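Local coordinates for protein nigritoxine (Vibrio nigripulchritudo, PDB 5M41) that acts as a bacterial toxin against crustaceans and insects, at residues I329-A334 with V367-S372; K557-N562 with A575-Y580; S581-S586 with E696-T701. One frame throughout, in Å; residues are numbered along the deposited sequence.

Contact 1. Residues I329-A334 with V367-S372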
loop_
_atom_site.group_PDB
_atom_site.type_symbol
_atom_site.label_atom_id
_atom_site.label_comp_id
_atom_site.label_asym_id
_atom_site.label_seq_id
_atom_site.Cartn_x
_atom_site.Cartn_y
_atom_site.Cartn_z
ATOM N N ILE A 329 12.988 5.124 -3.921
ATOM C CA ILE A 329 12.106 4.207 -4.588
ATOM C C ILE A 329 10.926 3.873 -3.673
ATOM O O ILE A 329 11.012 4.025 -2.451
ATOM C CB ILE A 329 12.834 2.921 -5.064
ATOM C CG1 ILE A 329 13.443 2.144 -3.908
ATOM C CG2 ILE A 329 13.934 3.245 -6.088
ATOM C CD1 ILE A 329 13.790 0.707 -4.280
ATOM N N SER A 330 9.824 3.463 -4.279
ATOM C CA SER A 330 8.702 2.940 -3.550
ATOM C C SER A 330 8.650 1.465 -3.913
ATOM O O SER A 330 8.463 1.120 -5.092
ATOM C CB SER A 330 7.419 3.635 -3.987
ATOM O OG SER A 330 6.277 2.962 -3.469
ATOM N N LEU A 331 8.863 0.597 -2.930
ATOM C CA LEU A 331 8.595 -0.808 -3.142
ATOM C C LEU A 331 7.147 -1.050 -2.728
ATOM O O LEU A 331 6.813 -1.023 -1.529
ATOM C CB LEU A 331 9.584 -1.694 -2.375
ATOM C CG LEU A 331 9.260 -3.174 -2.121
ATOM C CD1 LEU A 331 9.105 -3.968 -3.406
ATOM C CD2 LEU A 331 10.352 -3.785 -1.263
ATOM N N SER A 332 6.289 -1.262 -3.719
ATOM C CA SER A 332 4.868 -1.486 -3.479
ATOM C C SER A 332 4.602 -2.958 -3.293
ATOM O O SER A 332 5.029 -3.762 -4.101
ATOM C CB SER A 332 4.016 -1.000 -4.665
ATOM O OG SER A 332 4.004 0.416 -4.750
ATOM N N LEU A 333 3.888 -3.302 -2.230
ATOM C CA LEU A 333 3.394 -4.645 -2.052
ATOM C C LEU A 333 1.891 -4.495 -2.060
ATOM O O LEU A 333 1.292 -3.969 -1.106
ATOM C CB LEU A 333 3.924 -5.228 -0.748
ATOM C CG LEU A 333 5.456 -5.318 -0.668
ATOM C CD1 LEU A 333 5.891 -5.587 0.758
ATOM C CD2 LEU A 333 5.985 -6.403 -1.602
ATOM N N ALA A 334 1.291 -4.904 -3.172
ATOM C CA ALA A 334 -0.118 -4.658 -3.430
ATOM C C ALA A 334 -0.841 -5.970 -3.516
ATOM O O ALA A 334 -0.458 -6.835 -4.291
ATOM C CB ALA A 334 -0.295 -3.884 -4.726
ATOM N N VAL A 367 0.778 -1.952 1.034
ATOM C CA VAL A 367 1.729 -1.012 1.607
ATOM C C VAL A 367 2.835 -0.671 0.621
ATOM O O VAL A 367 3.175 -1.470 -0.249
ATOM C CB VAL A 367 2.368 -1.506 2.937
ATOM C CG1 VAL A 367 1.277 -1.944 3.909
ATOM C CG2 VAL A 367 3.329 -2.658 2.678
ATOM N N ASP A 368 3.372 0.538 0.758
ATOM C CA ASP A 368 4.573 0.917 0.032
ATOM C C ASP A 368 5.694 1.170 1.045
ATOM O O ASP A 368 5.491 1.856 2.044
ATOM C CB ASP A 368 4.339 2.206 -0.744
ATOM C CG ASP A 368 3.170 2.109 -1.728
ATOM O OD1 ASP A 368 3.022 1.084 -2.450
ATOM O OD2 ASP A 368 2.407 3.105 -1.806
ATOM N N ILE A 369 6.867 0.639 0.761
ATOM C CA ILE A 369 8.056 0.875 1.575
ATOM C C ILE A 369 8.934 1.853 0.797
ATOM O O ILE A 369 9.376 1.548 -0.323
ATOM C CB ILE A 369 8.792 -0.452 1.867
ATOM C CG1 ILE A 369 7.830 -1.447 2.562
ATOM C CG2 ILE A 369 10.048 -0.182 2.713
ATOM C CD1 ILE A 369 8.275 -2.910 2.572
ATOM N N VAL A 370 9.115 3.052 1.348
ATOM C CA VAL A 370 9.784 4.164 0.619
ATOM C C VAL A 370 11.101 4.578 1.301
ATOM O O VAL A 370 11.130 4.844 2.492
ATOM C CB VAL A 370 8.850 5.384 0.503
ATOM C CG1 VAL A 370 9.567 6.585 -0.139
ATOM C CG2 VAL A 370 7.598 5.018 -0.300
ATOM N N GLY A 371 12.185 4.591 0.543
ATOM C CA GLY A 371 13.486 5.066 1.003
ATOM C C GLY A 371 14.450 4.913 -0.152
ATOM O O GLY A 371 14.033 4.560 -1.253
ATOM N N SER A 372 15.742 5.141 0.073
ATOM C CA SER A 372 16.676 4.924 -1.015
ATOM C C SER A 372 16.760 3.427 -1.290
ATOM O O SER A 372 16.517 2.621 -0.385
ATOM C CB SER A 372 18.055 5.513 -0.700
ATOM O OG SER A 372 18.833 4.591 0.031
HETATM O O HOH W 1 4.377 4.751 -2.704
#
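S332 OG donates a hydrogen bond to D368 OD1 over 2.6 Å, reaching it from above the carboxylate plane. The two residues form a non-hydrogen-bonded pair between antiparallel strands, so this side-chain bond joins them where the backbone does not. D368 is buried, and its carboxylate has several donors. OD1 also accepts from Q442 NE2, and OD2 accepts from T440 OG1 and the backbone N of A441. A water 2.7 Å from S330 OG also gives a weak bond to D368 OD2. So many donors would probably favour the charged form of the acid. S330 OG stands anti to the backbone N (chi1 169°), on the same sheet face as D368, and lies 3.4 Å from D368 CB.

The main chain is bonded in alternate pairs. L331 N to I369 O and I369 N to L331 O are both 2.8 Å long. L333 pairs with V367 and I329 with G371 in the same two-way fashion. The G371 N to I329 O bond is longer, at 3.3 Å, and comes where the chain turns a corner.

The face with I329, L331, L333, V367 and I369 is apolar. Here L333 CD1 meets I369 CD1 at 4.0 Å, the two side chains slanting across each other. Helix 373-382 packs on I329 and L331, and helix 386-396 packs on L333 and V367. S372 is the N-cap just before the first of these helices. In the sheet, strand 328-336 lies between 340-348 and 366-370, and strand 359-363 pairs with the far edge of 366-370.

Contact 2. Residues K557-N562 with A575-Y580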
loop_
_atom_site.group_PDB
_atom_site.type_symbol
_atom_site.label_atom_id
_atom_site.label_comp_id
_atom_site.label_asym_id
_atom_site.label_seq_id
_atom_site.Cartn_x
_atom_site.Cartn_y
_atom_site.Cartn_z
ATOM N N LYS A 557 -13.431 -15.739 -17.132
ATOM C CA LYS A 557 -14.690 -15.121 -16.659
ATOM C C LYS A 557 -15.761 -14.940 -17.725
ATOM O O LYS A 557 -16.934 -14.874 -17.393
ATOM C CB LYS A 557 -14.423 -13.776 -15.959
ATOM C CG LYS A 557 -13.761 -12.730 -16.844
ATOM C CD LYS A 557 -13.804 -11.391 -16.120
ATOM C CE LYS A 557 -13.333 -10.261 -17.014
ATOM N NZ LYS A 557 -13.475 -8.963 -16.286
ATOM N N ASP A 558 -15.356 -14.876 -18.994
ATOM C CA ASP A 558 -16.282 -14.649 -20.115
ATOM C C ASP A 558 -16.945 -15.897 -20.704
ATOM O O ASP A 558 -17.877 -15.776 -21.492
ATOM C CB ASP A 558 -15.562 -13.897 -21.244
ATOM C CG ASP A 558 -14.956 -12.582 -20.780
ATOM O OD1 ASP A 558 -15.675 -11.787 -20.135
ATOM O OD2 ASP A 558 -13.759 -12.339 -21.063
ATOM N N ASP A 559 -16.467 -17.089 -20.353
ATOM C CA ASP A 559 -16.982 -18.320 -20.978
ATOM C C ASP A 559 -18.210 -18.865 -20.270
ATOM O O ASP A 559 -18.313 -18.792 -19.037
ATOM C CB ASP A 559 -15.921 -19.424 -21.025
ATOM C CG ASP A 559 -14.601 -18.969 -21.659
ATOM O OD1 ASP A 559 -14.605 -18.366 -22.756
ATOM O OD2 ASP A 559 -13.543 -19.237 -21.050
ATOM N N PHE A 560 -19.112 -19.449 -21.060
ATOM C CA PHE A 560 -20.369 -20.018 -20.569
ATOM C C PHE A 560 -20.337 -21.527 -20.683
ATOM O O PHE A 560 -19.636 -22.087 -21.540
ATOM C CB PHE A 560 -21.560 -19.484 -21.369
ATOM C CG PHE A 560 -21.871 -18.037 -21.118
ATOM C CD1 PHE A 560 -22.967 -17.676 -20.320
ATOM C CD2 PHE A 560 -21.106 -17.029 -21.706
ATOM C CE1 PHE A 560 -23.279 -16.342 -20.090
ATOM C CE2 PHE A 560 -21.418 -15.691 -21.495
ATOM C CZ PHE A 560 -22.496 -15.348 -20.676
ATOM N N ASN A 561 -21.085 -22.177 -19.794
ATOM C CA ASN A 561 -21.279 -23.621 -19.806
ATOM C C ASN A 561 -22.741 -23.894 -19.598
ATOM O O ASN A 561 -23.448 -23.065 -19.010
ATOM C CB ASN A 561 -20.505 -24.294 -18.677
ATOM C CG ASN A 561 -19.021 -24.175 -18.852
ATOM O OD1 ASN A 561 -18.363 -23.341 -18.197
ATOM N ND2 ASN A 561 -18.479 -24.966 -19.759
ATOM N N ASN A 562 -23.186 -25.057 -20.071
ATOM C CA ASN A 562 -24.523 -25.537 -19.796
ATOM C C ASN A 562 -24.432 -26.365 -18.519
ATOM O O ASN A 562 -23.817 -27.431 -18.501
ATOM C CB ASN A 562 -25.040 -26.362 -20.980
ATOM C CG ASN A 562 -26.476 -26.834 -20.803
ATOM O OD1 ASN A 562 -27.174 -26.503 -19.829
ATOM N ND2 ASN A 562 -26.931 -27.611 -21.766
ATOM N N ALA A 575 -24.614 -20.603 -18.082
ATOM C CA ALA A 575 -24.071 -19.785 -16.984
ATOM C C ALA A 575 -22.633 -19.376 -17.230
ATOM O O ALA A 575 -21.791 -20.206 -17.615
ATOM C CB ALA A 575 -24.170 -20.546 -15.663
ATOM N N VAL A 576 -22.343 -18.104 -16.971
ATOM C CA VAL A 576 -21.006 -17.583 -17.182
ATOM C C VAL A 576 -20.075 -18.030 -16.022
ATOM O O VAL A 576 -20.562 -18.343 -14.928
ATOM C CB VAL A 576 -21.040 -16.040 -17.393
ATOM C CG1 VAL A 576 -21.203 -15.296 -16.072
ATOM C CG2 VAL A 576 -19.774 -15.574 -18.101
ATOM N N ASN A 577 -18.762 -18.126 -16.273
ATOM C CA ASN A 577 -17.816 -18.532 -15.237
ATOM C C ASN A 577 -17.572 -17.483 -14.155
ATOM O O ASN A 577 -17.263 -17.849 -13.003
ATOM C CB ASN A 577 -16.462 -18.882 -15.831
ATOM C CG ASN A 577 -16.473 -20.188 -16.588
ATOM O OD1 ASN A 577 -17.346 -21.031 -16.393
ATOM N ND2 ASN A 577 -15.480 -20.365 -17.452
ATOM N N ASN A 578 -17.684 -16.196 -14.521
ATOM C CA ASN A 578 -17.370 -15.073 -13.591
ATOM C C ASN A 578 -17.815 -15.375 -12.166
ATOM O O ASN A 578 -19.000 -15.654 -11.938
ATOM C CB ASN A 578 -18.049 -13.785 -14.041
ATOM C CG ASN A 578 -17.463 -12.547 -13.357
ATOM O OD1 ASN A 578 -17.340 -12.483 -12.116
ATOM N ND2 ASN A 578 -17.078 -11.566 -14.165
ATOM N N PRO A 579 -16.884 -15.329 -11.194
ATOM C CA PRO A 579 -17.298 -15.769 -9.866
ATOM C C PRO A 579 -18.259 -14.799 -9.160
ATOM O O PRO A 579 -18.824 -15.154 -8.152
ATOM C CB PRO A 579 -15.968 -15.896 -9.100
ATOM C CG PRO A 579 -15.036 -14.982 -9.799
ATOM C CD PRO A 579 -15.471 -14.899 -11.231
ATOM N N TYR A 580 -18.454 -13.611 -9.718
ATOM C CA TYR A 580 -19.401 -12.624 -9.179
ATOM C C TYR A 580 -20.739 -12.626 -9.917
ATOM O O TYR A 580 -21.507 -11.669 -9.818
ATOM C CB TYR A 580 -18.782 -11.220 -9.261
ATOM C CG TYR A 580 -17.565 -11.044 -8.374
ATOM C CD1 TYR A 580 -17.693 -10.654 -7.040
ATOM C CD2 TYR A 580 -16.291 -11.255 -8.875
ATOM C CE1 TYR A 580 -16.567 -10.488 -6.228
ATOM C CE2 TYR A 580 -15.166 -11.078 -8.086
ATOM C CZ TYR A 580 -15.307 -10.713 -6.767
ATOM O OH TYR A 580 -14.173 -10.552 -6.025
#
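The base of a β-hairpin brings F560 onto V576. Strands 560-562 and 571-576 form this hairpin, and the two residues are a non-hydrogen-bonded antiparallel pair. V576 CB sits over one face of the F560 ring, 3.8 Å from its centroid and displaced from the ring centre toward its CE1-CZ side. This is a CH-pi contact. V576 CG2, anti to the backbone N, also borders the ring, near CE2 and CZ, and comes close to K557 O.

N561 and A575 form the neighbouring hydrogen-bonded pair. N561 N donates to A575 O at 3.0 Å, and A575 N returns a bond to N561 O at 2.9 Å. Beyond V576 the regular pairing ends, but the two chains stay joined. N577 N donates to D559 O over 2.9 Å, with an N-H...O angle of 139°. N578 N gives a weak bond to K557 O at 3.2 Å.

The side chains of K557 and N578 lie alongside each other and point the same way, with K557 CD 3.8 Å from N578 ND2. K557 is extended beyond CG, and its NZ forms a salt bridge with E696. N578 ND2 donates to N693 OD1, so both residues reach helix 688-704. N577 ND2 instead donates to the backbone O of H556, just ahead of K557.

N578 OD1 accepts from Y580 N at 2.9 Å with an N-H...O angle of 162°. That bond closes an Asx turn, which carries the chain out of the strand through P579. The whole is an antiparallel β-hairpin at the edge of a six-stranded sheet, with 560-562 as one of its two edge strands.

Contact 3. Residues S581-S586 with E696-T701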
loop_
_atom_site.group_PDB
_atom_site.type_symbol
_atom_site.label_atom_id
_atom_site.label_comp_id
_atom_site.label_asym_id
_atom_site.label_seq_id
_atom_site.Cartn_x
_atom_site.Cartn_y
_atom_site.Cartn_z
ATOM N N SER A 581 -20.985 -13.661 -10.714
ATOM C CA SER A 581 -22.236 -13.776 -11.458
ATOM C C SER A 581 -23.365 -14.296 -10.590
ATOM O O SER A 581 -23.216 -15.350 -9.943
ATOM C CB SER A 581 -22.065 -14.739 -12.625
ATOM O OG SER A 581 -23.320 -14.977 -13.229
ATOM N N PHE A 582 -24.499 -13.582 -10.614
ATOM C CA PHE A 582 -25.724 -13.978 -9.892
ATOM C C PHE A 582 -26.893 -14.160 -10.850
ATOM O O PHE A 582 -28.078 -14.143 -10.440
ATOM C CB PHE A 582 -26.067 -12.973 -8.781
ATOM C CG PHE A 582 -25.030 -12.924 -7.695
ATOM C CD1 PHE A 582 -25.064 -13.838 -6.643
ATOM C CD2 PHE A 582 -23.982 -12.006 -7.757
ATOM C CE1 PHE A 582 -24.073 -13.832 -5.666
ATOM C CE2 PHE A 582 -22.981 -11.993 -6.783
ATOM C CZ PHE A 582 -23.032 -12.907 -5.738
ATOM N N VAL A 583 -26.543 -14.362 -12.124
ATOM C CA VAL A 583 -27.521 -14.574 -13.196
ATOM C C VAL A 583 -27.111 -15.739 -14.092
ATOM O O VAL A 583 -25.967 -16.193 -14.064
ATOM C CB VAL A 583 -27.703 -13.313 -14.092
ATOM C CG1 VAL A 583 -28.282 -12.145 -13.288
ATOM C CG2 VAL A 583 -26.388 -12.916 -14.768
ATOM N N HIS A 584 -28.063 -16.208 -14.889
ATOM C CA HIS A 584 -27.801 -17.144 -15.973
ATOM C C HIS A 584 -28.962 -17.014 -16.907
ATOM O O HIS A 584 -29.962 -16.348 -16.563
ATOM C CB HIS A 584 -27.628 -18.578 -15.461
ATOM C CG HIS A 584 -28.804 -19.090 -14.660
ATOM N ND1 HIS A 584 -29.936 -19.555 -15.240
ATOM C CD2 HIS A 584 -28.991 -19.208 -13.291
ATOM C CE1 HIS A 584 -30.798 -19.944 -14.287
ATOM N NE2 HIS A 584 -30.224 -19.729 -13.094
ATOM N N HIS A 585 -28.845 -17.586 -18.106
ATOM C CA HIS A 585 -29.995 -17.680 -18.991
ATOM C C HIS A 585 -30.348 -19.112 -19.284
ATOM O O HIS A 585 -29.533 -20.005 -19.102
ATOM C CB HIS A 585 -29.842 -16.858 -20.268
ATOM C CG HIS A 585 -28.667 -17.255 -21.136
ATOM N ND1 HIS A 585 -28.787 -18.096 -22.185
ATOM C CD2 HIS A 585 -27.331 -16.837 -21.116
ATOM C CE1 HIS A 585 -27.590 -18.225 -22.794
ATOM N NE2 HIS A 585 -26.699 -17.457 -22.130
ATOM N N SER A 586 -31.580 -19.345 -19.718
ATOM C CA SER A 586 -32.031 -20.710 -19.948
ATOM C C SER A 586 -33.185 -20.751 -20.930
ATOM O O SER A 586 -33.800 -19.721 -21.238
ATOM C CB SER A 586 -32.432 -21.366 -18.619
ATOM O OG SER A 586 -33.603 -20.766 -18.109
ATOM N N GLU A 696 -20.869 -6.638 -15.012
ATOM C CA GLU A 696 -20.344 -7.228 -16.245
ATOM C C GLU A 696 -20.903 -8.638 -16.467
ATOM O O GLU A 696 -21.233 -8.971 -17.592
ATOM C CB GLU A 696 -18.814 -7.233 -16.236
ATOM C CG GLU A 696 -18.160 -7.890 -17.443
ATOM C CD GLU A 696 -16.636 -7.833 -17.375
ATOM O OE1 GLU A 696 -16.063 -8.186 -16.316
ATOM O OE2 GLU A 696 -16.000 -7.425 -18.378
ATOM N N SER A 697 -21.030 -9.443 -15.400
ATOM C CA SER A 697 -21.691 -10.766 -15.489
ATOM C C SER A 697 -23.088 -10.621 -16.044
ATOM O O SER A 697 -23.502 -11.376 -16.919
ATOM C CB SER A 697 -21.832 -11.429 -14.123
ATOM O OG SER A 697 -20.611 -11.959 -13.679
ATOM N N MET A 698 -23.825 -9.650 -15.514
ATOM C CA MET A 698 -25.200 -9.450 -15.948
ATOM C C MET A 698 -25.308 -9.071 -17.422
ATOM O O MET A 698 -26.124 -9.637 -18.150
ATOM C CB MET A 698 -25.880 -8.437 -15.047
ATOM C CG MET A 698 -26.002 -8.999 -13.643
ATOM S SD MET A 698 -26.728 -7.767 -12.558
ATOM C CE MET A 698 -26.794 -8.703 -11.041
ATOM N N ARG A 699 -24.460 -8.142 -17.841
ATOM C CA ARG A 699 -24.401 -7.680 -19.227
ATOM C C ARG A 699 -23.959 -8.786 -20.200
ATOM O O ARG A 699 -24.566 -8.966 -21.262
ATOM C CB ARG A 699 -23.477 -6.456 -19.332
ATOM C CG ARG A 699 -24.110 -5.180 -18.799
ATOM C CD ARG A 699 -23.119 -4.020 -18.767
ATOM N NE ARG A 699 -23.745 -2.815 -18.219
ATOM C CZ ARG A 699 -23.084 -1.758 -17.738
ATOM N NH1 ARG A 699 -21.758 -1.757 -17.715
ATOM N NH2 ARG A 699 -23.752 -0.698 -17.283
ATOM N N ALA A 700 -22.922 -9.536 -19.833
ATOM C CA ALA A 700 -22.477 -10.681 -20.646
ATOM C C ALA A 700 -23.589 -11.742 -20.798
ATOM O O ALA A 700 -23.758 -12.316 -21.876
ATOM C CB ALA A 700 -21.196 -11.303 -20.080
ATOM N N THR A 701 -24.352 -11.976 -19.725
ATOM C CA THR A 701 -25.411 -12.979 -19.728
ATOM C C THR A 701 -26.556 -12.531 -20.631
ATOM O O THR A 701 -27.022 -13.312 -21.449
ATOM C CB THR A 701 -25.866 -13.312 -18.294
ATOM O OG1 THR A 701 -24.765 -13.884 -17.573
ATOM C CG2 THR A 701 -27.015 -14.301 -18.275
HETATM O O HOH W 2 -24.542 -16.398 -16.507
#
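Strand 583-586 and helix segment 696-701 run nearly parallel, 11° apart, with their axes 8.1 Å from each other at closest approach. No direct hydrogen bond links the two segments, and the side chains of V583, T701, S697, M698, S581 and H585 do most of the touching.

V583 points at the helix. CG1 touches M698 CG at 3.9 Å, and the two side chains cross at about a right angle. With CG1 anti to the carbonyl carbon (chi1 -64°), CG2 falls between the backbone N and carbonyl carbon and reaches T701 OG1 at 3.4 Å. CG2 also meets the M698 backbone. The T701 hydroxyl donates to S697 O, one turn back, over 2.9 Å. T701 N also donates to S697 O, from the opposite face of the carbonyl plane, so that oxygen is gripped twice. A water bridges the segments: it donates to T701 OG1 at 2.7 Å and to V583 O at 2.8 Å. The T701 hydroxyl thus has both a donor and an acceptor role, which should fix its rotation.

The arrangement is a helix laid along one face of an antiparallel sheet. V583 and H585 are two residues apart in the strand, so both face helix 688-704, while H584 between them points away. T701 CG2 lies at the edge of the H585 ring, in its plane, 3.8 Å from CD2. It also packs on the backbone of H584. H585 NE2 is hydrogen-bonded to N704 ND2, further along the same helix.

Before the strand begins, S581 CB packs against S697 OG at 3.3 Å. S697 OG is hydrogen-bonded to N693 O inside its own helix. M698 also packs on F670 and I671 of helix 667-676.

In the fold
From the N terminus, contact 1 comes first. It joins two strands of the sheet in the middle of the chain and closes a loop of 32 residues rich in strand. Contact 2 follows in series and closes a short hairpin loop of 12 residues. Contact 3 opens right after it and closes a much longer loop of 109 residues, bringing helix 688-704 back to strand 583-589. No loop nests in or crosses another. Contacts 2 and 3 have centres about 8 Å apart. Both reach the sheet that runs from strand 560-562 to strand 713-715, through its neighbouring strands 571-576 and 583-589. N578 and F560 touch the helix of contact 3. Contact 1 touches neither; its centre is about 36 Å from that of contact 2.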